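Fiber protein (Human adenovirus 16, PDB 3CNC) forms the trimeric knob at the end of the adenovirus fibre, which probably attaches the virus to its cell-surface receptor CD46. Local coordinates at residues C51-V56 and G66-M71; Y137-Y142 and R176-S181; D150-E155 and V170-N175; F166-T171 and F189-N194. All coordinates share one frame; numbering follows the deposited sequence.

Overall arrangement
From the N terminus, contact 1 comes first and closes a hairpin (51-56 with 66-71) in one sheet of the knob sandwich. Contact 2 opens next, at 137-142. Before its return at 176-181, the chain makes the hairpin of contact 3 (150-155 with 170-175), so contact 3 falls wholly within that loop. Contact 4 starts on the same strand, at 166-171, and ends beyond contact 2 at 189-194; contacts 2 and 4 therefore cross. Contacts 3 and 4 share V170 and T171 and build three neighbouring strands of the second sheet. I68 and L70 of contact 1 meet F189 and W191 of contact 4, joining the sheets, while contact 2 ties surface loops together at one end.

Contact 1 (C51-V56 and G66-M71); sequences CKLTLV and GYITLM
The beta hairpin of strands 51-60 and 63-72 runs through this contact, with K52 facing M71 at one end and V56 facing Y67 at the other. The strands are antiparallel at 176°. Three hydrogen-bonded pairs, K52-M71, T54-T69 and V56-Y67, each exchange two backbone bonds; T54 N to T69 O, at 2.8 Å, is close to straight (173°). On the face carrying these pairs, the two threonines lie alongside each other, and T69 CG2 presses against T54 CB at 3.3 Å. The methyl T54 CG2 reaches the edge of the Y67 ring, 4.1 Å from CE2, while V56 CG2 comes in obliquely, 3.6 Å from CD2. With CG anti to its backbone N (chi1 175°), Y67 lays its ring along the neighbouring strand, and its hydroxyl bonds to Y137 of the second subunit. This sheet of the knob's beta sandwich also takes part in trimer packing: V56 and Y67 touch I216 of that subunit. The reverse face, with L53, L55, I68 and L70, is turned into the sandwich. There I68 CD1 meets L53 CD1 at 3.7 Å, and L55 CD1 lies 3.7 Å from I68 CB. Further along, L70 CD2 sits 3.6 Å from C51 SG. F189 and W191 of the opposing sheet cover I68, and W191 extends over L70 as well.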
loop_
_atom_site.group_PDB
_atom_site.type_symbol
_atom_site.label_atom_id
_atom_site.label_comp_id
_atom_site.label_asym_id
_atom_site.label_seq_id
_atom_site.Cartn_x
_atom_site.Cartn_y
_atom_site.Cartn_z
ATOM N N CYS A 51 -12.516 15.426 16.990
ATOM C CA CYS A 51 -12.488 14.821 15.656
ATOM C C CYS A 51 -12.606 13.294 15.720
ATOM O O CYS A 51 -12.415 12.680 16.775
ATOM C CB CYS A 51 -11.227 15.223 14.886
ATOM S SG CYS A 51 -9.703 14.582 15.555
ATOM N N LYS A 52 -12.938 12.693 14.581
ATOM C CA LYS A 52 -13.115 11.247 14.489
ATOM C C LYS A 52 -11.923 10.572 13.822
ATOM O O LYS A 52 -11.594 10.866 12.675
ATOM C CB LYS A 52 -14.389 10.935 13.707
ATOM C CG LYS A 52 -15.632 11.542 14.313
ATOM C CD LYS A 52 -16.770 11.587 13.308
ATOM C CE LYS A 52 -18.031 12.185 13.930
ATOM N NZ LYS A 52 -19.113 12.384 12.917
ATOM N N LEU A 53 -11.282 9.667 14.557
ATOM C CA LEU A 53 -10.126 8.935 14.057
ATOM C C LEU A 53 -10.491 7.504 13.699
ATOM O O LEU A 53 -10.989 6.753 14.543
ATOM C CB LEU A 53 -9.022 8.888 15.111
ATOM C CG LEU A 53 -7.868 7.928 14.772
ATOM C CD1 LEU A 53 -7.029 8.518 13.653
ATOM C CD2 LEU A 53 -7.015 7.693 16.000
ATOM N N THR A 54 -10.260 7.130 12.445
ATOM C CA THR A 54 -10.520 5.756 12.022
ATOM C C THR A 54 -9.155 5.109 11.807
ATOM O O THR A 54 -8.353 5.566 10.993
ATOM C CB THR A 54 -11.314 5.689 10.717
ATOM O OG1 THR A 54 -12.580 6.325 10.905
ATOM C CG2 THR A 54 -11.559 4.236 10.318
ATOM N N LEU A 55 -8.879 4.060 12.556
ATOM C CA LEU A 55 -7.605 3.389 12.427
ATOM C C LEU A 55 -7.840 1.893 12.459
ATOM O O LEU A 55 -8.492 1.381 13.363
ATOM C CB LEU A 55 -6.670 3.791 13.574
ATOM C CG LEU A 55 -5.303 3.086 13.609
ATOM C CD1 LEU A 55 -4.442 3.617 12.484
ATOM C CD2 LEU A 55 -4.614 3.319 14.969
ATOM N N VAL A 56 -7.320 1.198 11.457
ATOM C CA VAL A 56 -7.459 -0.246 11.406
ATOM C C VAL A 56 -6.078 -0.896 11.325
ATOM O O VAL A 56 -5.289 -0.594 10.422
ATOM C CB VAL A 56 -8.260 -0.693 10.188
ATOM C CG1 VAL A 56 -8.753 -2.125 10.394
ATOM C CG2 VAL A 56 -9.412 0.275 9.946
ATOM N N GLY A 66 -1.961 -1.457 7.934
ATOM C CA GLY A 66 -2.702 -0.368 8.555
ATOM C C GLY A 66 -3.529 0.515 7.642
ATOM O O GLY A 66 -3.189 0.718 6.476
ATOM N N TYR A 67 -4.614 1.053 8.198
ATOM C CA TYR A 67 -5.539 1.934 7.486
ATOM C C TYR A 67 -5.891 3.091 8.423
ATOM O O TYR A 67 -6.310 2.870 9.552
ATOM C CB TYR A 67 -6.813 1.161 7.131
ATOM C CG TYR A 67 -7.914 1.991 6.498
ATOM C CD1 TYR A 67 -8.066 2.038 5.114
ATOM C CD2 TYR A 67 -8.837 2.690 7.289
ATOM C CE1 TYR A 67 -9.119 2.747 4.524
ATOM C CE2 TYR A 67 -9.897 3.413 6.711
ATOM C CZ TYR A 67 -10.032 3.429 5.332
ATOM O OH TYR A 67 -11.088 4.087 4.753
ATOM N N ILE A 68 -5.735 4.326 7.962
ATOM C CA ILE A 68 -6.039 5.455 8.828
ATOM C C ILE A 68 -6.643 6.629 8.095
ATOM O O ILE A 68 -6.220 6.980 6.988
ATOM C CB ILE A 68 -4.779 5.955 9.593
ATOM C CG1 ILE A 68 -5.176 7.005 10.636
ATOM C CG2 ILE A 68 -3.752 6.540 8.600
ATOM C CD1 ILE A 68 -4.094 7.282 11.680
ATOM N N THR A 69 -7.626 7.235 8.751
ATOM C CA THR A 69 -8.326 8.385 8.219
ATOM C C THR A 69 -8.854 9.299 9.341
ATOM O O THR A 69 -9.210 8.837 10.433
ATOM C CB THR A 69 -9.505 7.925 7.326
ATOM O OG1 THR A 69 -9.790 8.945 6.367
ATOM C CG2 THR A 69 -10.742 7.652 8.158
ATOM N N LEU A 70 -8.901 10.597 9.051
ATOM C CA LEU A 70 -9.380 11.606 9.998
ATOM C C LEU A 70 -10.611 12.374 9.497
ATOM O O LEU A 70 -10.689 12.749 8.322
ATOM C CB LEU A 70 -8.287 12.634 10.257
ATOM C CG LEU A 70 -7.547 12.695 11.583
ATOM C CD1 LEU A 70 -6.760 13.996 11.576
ATOM C CD2 LEU A 70 -8.507 12.681 12.781
ATOM N N MET A 71 -11.568 12.612 10.386
ATOM C CA MET A 71 -12.741 13.405 10.017
ATOM C C MET A 71 -13.019 14.440 11.107
ATOM O O MET A 71 -13.274 14.083 12.257
ATOM C CB MET A 71 -13.983 12.535 9.817
ATOM C CG MET A 71 -15.137 13.346 9.233
ATOM S SD MET A 71 -16.750 12.544 9.262
ATOM C CE MET A 71 -16.875 12.001 7.583
#

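Contact 2 (Y137-Y142 and R176-S181); sequences YPFITY and RRMLAS
I140 N donates to R176 O at 2.9 Å, a fairly straight bond (164°) and the one hydrogen bond directly between these two loop segments, although the donor stands somewhat out of the carbonyl plane. Beside it the aromatic ring of F139 is met by M178. The terminal methyl CE sits over the centre of one face, 3.6 Å from the ring centroid, in a CH-pi contact. CG of the same methionine reaches the ring carbon CE2 at 3.5 Å. SD lies above that face too, farther off at 4.6 Å from the centroid, completing a Met-aromatic contact. A bend at chi3 (-101°) brings the methyl back over the ring. R177 approaches differently: its carbonyl O comes to the ring edge, 3.6 Å from CE2. On the other side of the backbone bond, the end of the I140 side chain is met by two arginines from adjacent directions. CD1 lies over one face of the R177 guanidinium and approaches NE of R176 obliquely at 3.7 Å. Behind this first shell, N175 packs on F139, and its ND2 bonds to the carbonyl of Y137; D150 touches Y137, P138 and R176. The Y137 hydroxyl is bonded to I216 N, while P138 packs on K35 of the third subunit. Such loop-to-loop packing is typical of the surface loops of the fibre knob, here the long loop before strand 151-159 and the HI loop; loops of this kind probably contribute to CD46 association in species B fibres.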
loop_
_atom_site.group_PDB
_atom_site.type_symbol
_atom_site.label_atom_id
_atom_site.label_comp_id
_atom_site.label_asym_id
_atom_site.label_seq_id
_atom_site.Cartn_x
_atom_site.Cartn_y
_atom_site.Cartn_z
ATOM N N TYR A 137 12.059 -1.250 14.932
ATOM C CA TYR A 137 11.940 0.174 15.208
ATOM C C TYR A 137 12.248 0.385 16.688
ATOM O O TYR A 137 11.364 0.306 17.534
ATOM C CB TYR A 137 10.523 0.623 14.866
ATOM C CG TYR A 137 9.989 0.007 13.578
ATOM C CD1 TYR A 137 8.966 -0.944 13.602
ATOM C CD2 TYR A 137 10.513 0.373 12.346
ATOM C CE1 TYR A 137 8.478 -1.508 12.412
ATOM C CE2 TYR A 137 10.044 -0.182 11.158
ATOM C CZ TYR A 137 9.031 -1.116 11.192
ATOM O OH TYR A 137 8.586 -1.651 10.007
ATOM N N PRO A 138 13.518 0.657 17.014
ATOM C CA PRO A 138 13.964 0.865 18.399
ATOM C C PRO A 138 13.660 2.232 18.982
ATOM O O PRO A 138 13.374 3.183 18.261
ATOM C CB PRO A 138 15.484 0.635 18.331
ATOM C CG PRO A 138 15.742 0.070 16.929
ATOM C CD PRO A 138 14.664 0.718 16.093
ATOM N N PHE A 139 13.725 2.310 20.306
ATOM C CA PHE A 139 13.526 3.565 21.005
ATOM C C PHE A 139 14.877 4.280 21.128
ATOM O O PHE A 139 15.936 3.631 21.143
ATOM C CB PHE A 139 12.948 3.320 22.400
ATOM C CG PHE A 139 11.458 3.078 22.409
ATOM C CD1 PHE A 139 10.947 1.783 22.405
ATOM C CD2 PHE A 139 10.568 4.153 22.437
ATOM C CE1 PHE A 139 9.570 1.561 22.434
ATOM C CE2 PHE A 139 9.191 3.941 22.467
ATOM C CZ PHE A 139 8.690 2.642 22.466
ATOM N N ILE A 140 14.838 5.609 21.188
ATOM C CA ILE A 140 16.056 6.409 21.341
ATOM C C ILE A 140 16.730 6.025 22.653
ATOM O O ILE A 140 16.089 6.024 23.708
ATOM C CB ILE A 140 15.740 7.903 21.406
ATOM C CG1 ILE A 140 15.297 8.396 20.033
ATOM C CG2 ILE A 140 16.956 8.663 21.922
ATOM C CD1 ILE A 140 14.789 9.806 20.048
ATOM N N THR A 141 18.020 5.717 22.589
ATOM C CA THR A 141 18.758 5.310 23.775
ATOM C C THR A 141 19.812 6.328 24.233
ATOM O O THR A 141 20.193 6.356 25.412
ATOM C CB THR A 141 19.422 3.938 23.544
ATOM O OG1 THR A 141 19.995 3.477 24.766
ATOM C CG2 THR A 141 20.507 4.032 22.497
ATOM N N TYR A 142 20.294 7.155 23.311
ATOM C CA TYR A 142 21.272 8.167 23.684
ATOM C C TYR A 142 20.961 9.541 23.091
ATOM O O TYR A 142 20.228 9.667 22.105
ATOM C CB TYR A 142 22.704 7.732 23.322
ATOM C CG TYR A 142 22.937 7.373 21.873
ATOM C CD1 TYR A 142 22.675 6.092 21.404
ATOM C CD2 TYR A 142 23.430 8.317 20.971
ATOM C CE1 TYR A 142 22.893 5.750 20.083
ATOM C CE2 TYR A 142 23.655 7.981 19.640
ATOM C CZ TYR A 142 23.382 6.693 19.205
ATOM O OH TYR A 142 23.587 6.344 17.887
ATOM N N ARG A 176 9.705 5.844 18.681
ATOM C CA ARG A 176 11.023 6.463 18.726
ATOM C C ARG A 176 11.315 7.088 20.082
ATOM O O ARG A 176 12.461 7.106 20.539
ATOM C CB ARG A 176 11.207 7.489 17.615
ATOM C CG ARG A 176 12.622 7.457 17.088
ATOM C CD ARG A 176 12.943 8.602 16.161
ATOM N NE ARG A 176 12.978 9.872 16.866
ATOM C CZ ARG A 176 13.682 10.917 16.458
ATOM N NH1 ARG A 176 14.409 10.830 15.354
ATOM N NH2 ARG A 176 13.656 12.047 17.146
ATOM N N ARG A 177 10.266 7.582 20.733
ATOM C CA ARG A 177 10.410 8.189 22.040
ATOM C C ARG A 177 9.358 7.659 22.992
ATOM O O ARG A 177 8.205 7.446 22.611
ATOM C CB ARG A 177 10.247 9.716 21.970
ATOM C CG ARG A 177 11.320 10.483 21.215
ATOM C CD ARG A 177 11.115 11.989 21.418
ATOM N NE ARG A 177 11.847 12.818 20.457
ATOM C CZ ARG A 177 13.165 13.013 20.459
ATOM N NH1 ARG A 177 13.931 12.438 21.380
ATOM N NH2 ARG A 177 13.723 13.790 19.532
ATOM N N MET A 178 9.764 7.421 24.231
ATOM C CA MET A 178 8.812 7.010 25.244
ATOM C C MET A 178 8.517 8.311 25.988
ATOM O O MET A 178 9.360 9.218 26.018
ATOM C CB MET A 178 9.403 5.958 26.168
ATOM C CG MET A 178 8.874 4.587 25.857
ATOM S SD MET A 178 9.507 3.381 26.996
ATOM C CE MET A 178 10.811 2.610 25.998
ATOM N N LEU A 179 7.326 8.415 26.567
ATOM C CA LEU A 179 6.932 9.639 27.245
ATOM C C LEU A 179 6.678 9.496 28.751
ATOM O O LEU A 179 6.633 10.497 29.471
ATOM C CB LEU A 179 5.692 10.209 26.542
ATOM C CG LEU A 179 5.793 10.289 25.007
ATOM C CD1 LEU A 179 4.438 10.665 24.430
ATOM C CD2 LEU A 179 6.861 11.294 24.585
ATOM N N ALA A 180 6.513 8.261 29.219
ATOM C CA ALA A 180 6.280 7.984 30.637
ATOM C C ALA A 180 6.779 6.589 30.947
ATOM O O ALA A 180 7.086 5.815 30.041
ATOM C CB ALA A 180 4.809 8.089 30.973
ATOM N N SER A 181 6.846 6.253 32.226
ATOM C CA SER A 181 7.352 4.947 32.612
ATOM C C SER A 181 6.525 3.743 32.154
ATOM O O SER A 181 7.089 2.713 31.763
ATOM C CB SER A 181 7.565 4.898 34.133
ATOM O OG SER A 181 6.409 5.312 34.831
#

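Contact 3 (D150-E155 and V170-N175); sequences DYIYGE and VTVTLN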
loop_
_atom_site.group_PDB
_atom_site.type_symbol
_atom_site.label_atom_id
_atom_site.label_comp_id
_atom_site.label_asym_id
_atom_site.label_seq_id
_atom_site.Cartn_x
_atom_site.Cartn_y
_atom_site.Cartn_z
ATOM N N ASP A 150 12.820 4.585 11.936
ATOM C CA ASP A 150 11.550 4.595 12.648
ATOM C C ASP A 150 10.479 5.399 11.934
ATOM O O ASP A 150 9.391 5.588 12.474
ATOM C CB ASP A 150 11.740 5.142 14.063
ATOM C CG ASP A 150 12.465 4.161 14.979
ATOM O OD1 ASP A 150 12.908 3.094 14.498
ATOM O OD2 ASP A 150 12.589 4.459 16.188
ATOM N N TYR A 151 10.769 5.850 10.714
ATOM C CA TYR A 151 9.808 6.658 9.971
ATOM C C TYR A 151 9.264 6.083 8.668
ATOM O O TYR A 151 9.991 5.465 7.881
ATOM C CB TYR A 151 10.408 8.025 9.621
ATOM C CG TYR A 151 10.854 8.871 10.781
ATOM C CD1 TYR A 151 12.209 9.007 11.088
ATOM C CD2 TYR A 151 9.927 9.579 11.547
ATOM C CE1 TYR A 151 12.636 9.835 12.129
ATOM C CE2 TYR A 151 10.336 10.411 12.588
ATOM C CZ TYR A 151 11.692 10.537 12.873
ATOM O OH TYR A 151 12.096 11.384 13.879
ATOM N N ILE A 152 7.978 6.326 8.435
ATOM C CA ILE A 152 7.320 5.917 7.207
ATOM C C ILE A 152 6.786 7.223 6.625
ATOM O O ILE A 152 6.145 8.004 7.339
ATOM C CB ILE A 152 6.107 4.971 7.467
ATOM C CG1 ILE A 152 6.575 3.603 7.970
ATOM C CG2 ILE A 152 5.305 4.804 6.199
ATOM C CD1 ILE A 152 5.434 2.714 8.487
ATOM N N TYR A 153 7.066 7.478 5.351
ATOM C CA TYR A 153 6.565 8.675 4.695
ATOM C C TYR A 153 5.629 8.249 3.570
ATOM O O TYR A 153 5.813 7.194 2.957
ATOM C CB TYR A 153 7.709 9.524 4.132
ATOM C CG TYR A 153 8.789 9.820 5.145
ATOM C CD1 TYR A 153 9.873 8.954 5.302
ATOM C CD2 TYR A 153 8.709 10.939 5.977
ATOM C CE1 TYR A 153 10.852 9.191 6.266
ATOM C CE2 TYR A 153 9.688 11.191 6.948
ATOM C CZ TYR A 153 10.756 10.308 7.084
ATOM O OH TYR A 153 11.730 10.531 8.025
ATOM N N GLY A 154 4.613 9.063 3.306
ATOM C CA GLY A 154 3.667 8.733 2.260
ATOM C C GLY A 154 2.786 9.918 1.940
ATOM O O GLY A 154 3.181 11.067 2.166
ATOM N N GLU A 155 1.581 9.653 1.446
ATOM C CA GLU A 155 0.698 10.747 1.086
ATOM C C GLU A 155 -0.788 10.403 0.959
ATOM O O GLU A 155 -1.155 9.286 0.587
ATOM C CB GLU A 155 1.194 11.329 -0.232
ATOM C CG GLU A 155 0.875 12.774 -0.434
ATOM C CD GLU A 155 1.747 13.380 -1.503
ATOM O OE1 GLU A 155 1.516 13.088 -2.700
ATOM O OE2 GLU A 155 2.676 14.135 -1.138
ATOM N N VAL A 170 2.239 12.731 4.752
ATOM C CA VAL A 170 2.038 11.940 5.953
ATOM C C VAL A 170 3.327 11.355 6.498
ATOM O O VAL A 170 4.124 10.799 5.744
ATOM C CB VAL A 170 1.100 10.766 5.655
ATOM C CG1 VAL A 170 0.867 9.956 6.915
ATOM C CG2 VAL A 170 -0.200 11.284 5.063
ATOM N N THR A 171 3.526 11.469 7.807
ATOM C CA THR A 171 4.718 10.908 8.436
ATOM C C THR A 171 4.274 10.031 9.580
ATOM O O THR A 171 3.497 10.467 10.422
ATOM C CB THR A 171 5.645 11.971 9.041
ATOM O OG1 THR A 171 6.034 12.902 8.033
ATOM C CG2 THR A 171 6.900 11.310 9.605
ATOM N N VAL A 172 4.751 8.792 9.604
ATOM C CA VAL A 172 4.397 7.892 10.682
ATOM C C VAL A 172 5.662 7.632 11.469
ATOM O O VAL A 172 6.700 7.329 10.895
ATOM C CB VAL A 172 3.859 6.543 10.162
ATOM C CG1 VAL A 172 3.325 5.726 11.313
ATOM C CG2 VAL A 172 2.785 6.771 9.135
ATOM N N THR A 173 5.589 7.778 12.784
ATOM C CA THR A 173 6.749 7.516 13.615
ATOM C C THR A 173 6.434 6.298 14.467
ATOM O O THR A 173 5.390 6.250 15.114
ATOM C CB THR A 173 7.072 8.701 14.541
ATOM O OG1 THR A 173 7.159 9.904 13.768
ATOM C CG2 THR A 173 8.410 8.461 15.252
ATOM N N LEU A 174 7.321 5.307 14.454
ATOM C CA LEU A 174 7.098 4.099 15.246
ATOM C C LEU A 174 8.118 4.019 16.394
ATOM O O LEU A 174 9.318 4.152 16.164
ATOM C CB LEU A 174 7.208 2.855 14.353
ATOM C CG LEU A 174 6.325 2.792 13.091
ATOM C CD1 LEU A 174 6.675 1.573 12.262
ATOM C CD2 LEU A 174 4.864 2.747 13.477
ATOM N N ASN A 175 7.625 3.817 17.615
ATOM C CA ASN A 175 8.473 3.695 18.796
ATOM C C ASN A 175 9.736 4.533 18.811
ATOM O O ASN A 175 10.811 3.956 18.950
ATOM C CB ASN A 175 8.999 2.270 18.977
ATOM C CG ASN A 175 7.932 1.235 18.991
ATOM O OD1 ASN A 175 6.856 1.443 19.540
ATOM N ND2 ASN A 175 8.240 0.076 18.416
#
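In the beta hairpin of strands 151-159 and 165-174, at the edge of the second sheet of the knob sandwich, D150-E155 and V170-N175 run antiparallel, the strand axes at 163° and 4.7 Å apart, with paired backbone bonds at I152-V172 and G154-V170 and a further one from L174 N to D150 O. V172 N reaches I152 O at 2.8 Å. At G154 the regularity fades: V170 N comes to G154 O at 3.2 Å from well above the carbonyl plane. On one face Y151 stands opposite T173 and Y153 opposite T171. T173 OG1 lies at the edge of the Y151 ring, 3.4 Å from CE2, the two side chains leaning the same way. CG2 of T171 bridges both tyrosines, 3.9 Å from Y153 CE2 and 4.0 Å from Y151 CD2; OG1 of T171 lies beside the backbone N (chi1 -57°), which puts CG2 anti to it. K159 of the third subunit packs on both tyrosines. The other face is aliphatic, I152 CB meeting V172 CB at 3.8 Å and I152 CD1 approaching L174 CD1. F211 and F189 cover V172, while I152 also touches F212 of the third subunit. At the loop end, D150 OD2 lies 3.3 Å from N175 O, and the carbonyls of L174 and P138 are close to the same oxygen. Acceptors crowding this buried carboxylate would probably disfavour its negative charge and favour protonation.

Contact 4 (F166-T171 and F189-N194); sequences FPLKVT and FSWSLN
K169 pairs with S192 and T171 with S190 through two backbone hydrogen bonds each, between antiparallel strands whose axes stand at 147°, a marked twist. S192 N to K169 O is the shortest at 2.7 Å but is noticeably bent (136°); T171 N to S190 O is 3.0 Å. CA-H...O contacts fill the intervals, V170 CA lying 3.3 Å from S190 O. Apolar packing belongs to the buried face. The indole of W191 leans on its neighbours with its five-membered ring, CD1 coming 3.8 Å from V170 CG2 and 4.2 Å from L168 CD1, both obliquely. V170 and W191 lie side by side, the indole swung beside its own backbone N. Farther along, L168 CD2 meets L193 CB at 4.0 Å, and CD1 of L193 reaches F166 CB. Polar side chains occupy the opposite face. S190 OG sits between its own backbone N and carbonyl carbon (chi1 70°) and rests 3.6 Å from T171 CB, while the K169 chain extends away from S192 beside E155. Beyond the two segments, strands 85-94 and 151-159 continue the sheet, with W191 bonded through its backbone to I88 and L168 to C156. The W191 side chain also touches V90 and T208. A polar outer face and an aromatic and aliphatic inner one, on a twisted hairpin, are typical of the antiparallel beta sandwich of the adenovirus fibre knob.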
loop_
_atom_site.group_PDB
_atom_site.type_symbol
_atom_site.label_atom_id
_atom_site.label_comp_id
_atom_site.label_asym_id
_atom_site.label_seq_id
_atom_site.Cartn_x
_atom_site.Cartn_y
_atom_site.Cartn_z
ATOM N N PHE A 166 -5.872 18.657 -2.529
ATOM C CA PHE A 166 -4.662 19.165 -1.909
ATOM C C PHE A 166 -3.894 17.994 -1.308
ATOM O O PHE A 166 -4.420 17.247 -0.485
ATOM C CB PHE A 166 -4.993 20.190 -0.823
ATOM C CG PHE A 166 -5.557 21.475 -1.357
ATOM C CD1 PHE A 166 -6.874 21.543 -1.805
ATOM C CD2 PHE A 166 -4.764 22.619 -1.427
ATOM C CE1 PHE A 166 -7.397 22.729 -2.313
ATOM C CE2 PHE A 166 -5.277 23.815 -1.937
ATOM C CZ PHE A 166 -6.602 23.868 -2.381
ATOM N N PRO A 167 -2.641 17.807 -1.733
ATOM C CA PRO A 167 -1.804 16.717 -1.229
ATOM C C PRO A 167 -1.389 16.933 0.228
ATOM O O PRO A 167 -1.000 18.034 0.613
ATOM C CB PRO A 167 -0.612 16.747 -2.174
ATOM C CG PRO A 167 -0.469 18.220 -2.450
ATOM C CD PRO A 167 -1.905 18.622 -2.717
ATOM N N LEU A 168 -1.487 15.877 1.028
ATOM C CA LEU A 168 -1.107 15.927 2.433
ATOM C C LEU A 168 0.063 14.972 2.659
ATOM O O LEU A 168 -0.047 13.770 2.424
ATOM C CB LEU A 168 -2.282 15.506 3.325
ATOM C CG LEU A 168 -3.589 16.296 3.209
ATOM C CD1 LEU A 168 -4.671 15.567 3.976
ATOM C CD2 LEU A 168 -3.415 17.721 3.762
ATOM N N LYS A 169 1.190 15.514 3.102
ATOM C CA LYS A 169 2.363 14.698 3.373
ATOM C C LYS A 169 2.175 14.059 4.741
ATOM O O LYS A 169 1.962 14.745 5.745
ATOM C CB LYS A 169 3.627 15.558 3.314
ATOM C CG LYS A 169 3.892 16.076 1.904
ATOM C CD LYS A 169 5.094 17.004 1.811
ATOM C CE LYS A 169 5.304 17.454 0.365
ATOM N NZ LYS A 169 6.393 18.460 0.231
ATOM N N VAL A 170 2.239 12.731 4.752
ATOM C CA VAL A 170 2.038 11.940 5.953
ATOM C C VAL A 170 3.327 11.355 6.498
ATOM O O VAL A 170 4.124 10.799 5.744
ATOM C CB VAL A 170 1.100 10.766 5.655
ATOM C CG1 VAL A 170 0.867 9.956 6.915
ATOM C CG2 VAL A 170 -0.200 11.284 5.063
ATOM N N THR A 171 3.526 11.469 7.807
ATOM C CA THR A 171 4.718 10.908 8.436
ATOM C C THR A 171 4.274 10.031 9.580
ATOM O O THR A 171 3.497 10.467 10.422
ATOM C CB THR A 171 5.645 11.971 9.041
ATOM O OG1 THR A 171 6.034 12.902 8.033
ATOM C CG2 THR A 171 6.900 11.310 9.605
ATOM N N PHE A 189 1.259 9.902 13.941
ATOM C CA PHE A 189 0.923 10.269 12.582
ATOM C C PHE A 189 0.817 11.780 12.516
ATOM O O PHE A 189 0.364 12.420 13.470
ATOM C CB PHE A 189 -0.428 9.690 12.165
ATOM C CG PHE A 189 -0.530 8.209 12.302
ATOM C CD1 PHE A 189 -0.834 7.635 13.526
ATOM C CD2 PHE A 189 -0.343 7.386 11.195
ATOM C CE1 PHE A 189 -0.958 6.255 13.655
ATOM C CE2 PHE A 189 -0.463 5.997 11.304
ATOM C CZ PHE A 189 -0.771 5.428 12.531
ATOM N N SER A 190 1.257 12.344 11.402
ATOM C CA SER A 190 1.151 13.774 11.182
ATOM C C SER A 190 0.880 13.990 9.693
ATOM O O SER A 190 1.488 13.336 8.843
ATOM C CB SER A 190 2.426 14.525 11.617
ATOM O OG SER A 190 3.530 14.269 10.773
ATOM N N TRP A 191 -0.065 14.879 9.401
ATOM C CA TRP A 191 -0.443 15.225 8.034
ATOM C C TRP A 191 0.030 16.647 7.821
ATOM O O TRP A 191 -0.178 17.502 8.676
ATOM C CB TRP A 191 -1.960 15.192 7.863
ATOM C CG TRP A 191 -2.569 13.840 7.957
ATOM C CD1 TRP A 191 -3.041 13.087 6.927
ATOM C CD2 TRP A 191 -2.856 13.110 9.157
ATOM N NE1 TRP A 191 -3.616 11.937 7.406
ATOM C CE2 TRP A 191 -3.518 11.922 8.771
ATOM C CE3 TRP A 191 -2.621 13.345 10.520
ATOM C CZ2 TRP A 191 -3.954 10.966 9.700
ATOM C CZ3 TRP A 191 -3.056 12.390 11.451
ATOM C CH2 TRP A 191 -3.716 11.215 11.032
ATOM N N SER A 192 0.647 16.913 6.681
ATOM C CA SER A 192 1.139 18.255 6.430
ATOM C C SER A 192 0.580 18.903 5.172
ATOM O O SER A 192 0.709 18.368 4.069
ATOM C CB SER A 192 2.664 18.233 6.360
ATOM O OG SER A 192 3.170 19.520 6.080
ATOM N N LEU A 193 -0.044 20.061 5.358
ATOM C CA LEU A 193 -0.608 20.831 4.259
ATOM C C LEU A 193 0.292 22.031 4.040
ATOM O O LEU A 193 0.432 22.868 4.928
ATOM C CB LEU A 193 -2.013 21.326 4.608
ATOM C CG LEU A 193 -2.634 22.314 3.609
ATOM C CD1 LEU A 193 -2.838 21.628 2.264
ATOM C CD2 LEU A 193 -3.969 22.842 4.151
ATOM N N ASN A 194 0.917 22.109 2.872
ATOM C CA ASN A 194 1.794 23.225 2.544
ATOM C C ASN A 194 1.506 23.687 1.113
ATOM O O ASN A 194 2.252 23.380 0.179
ATOM C CB ASN A 194 3.256 22.804 2.679
ATOM C CG ASN A 194 4.219 23.957 2.436
ATOM O OD1 ASN A 194 4.100 25.016 3.057
ATOM N ND2 ASN A 194 5.179 23.755 1.535
#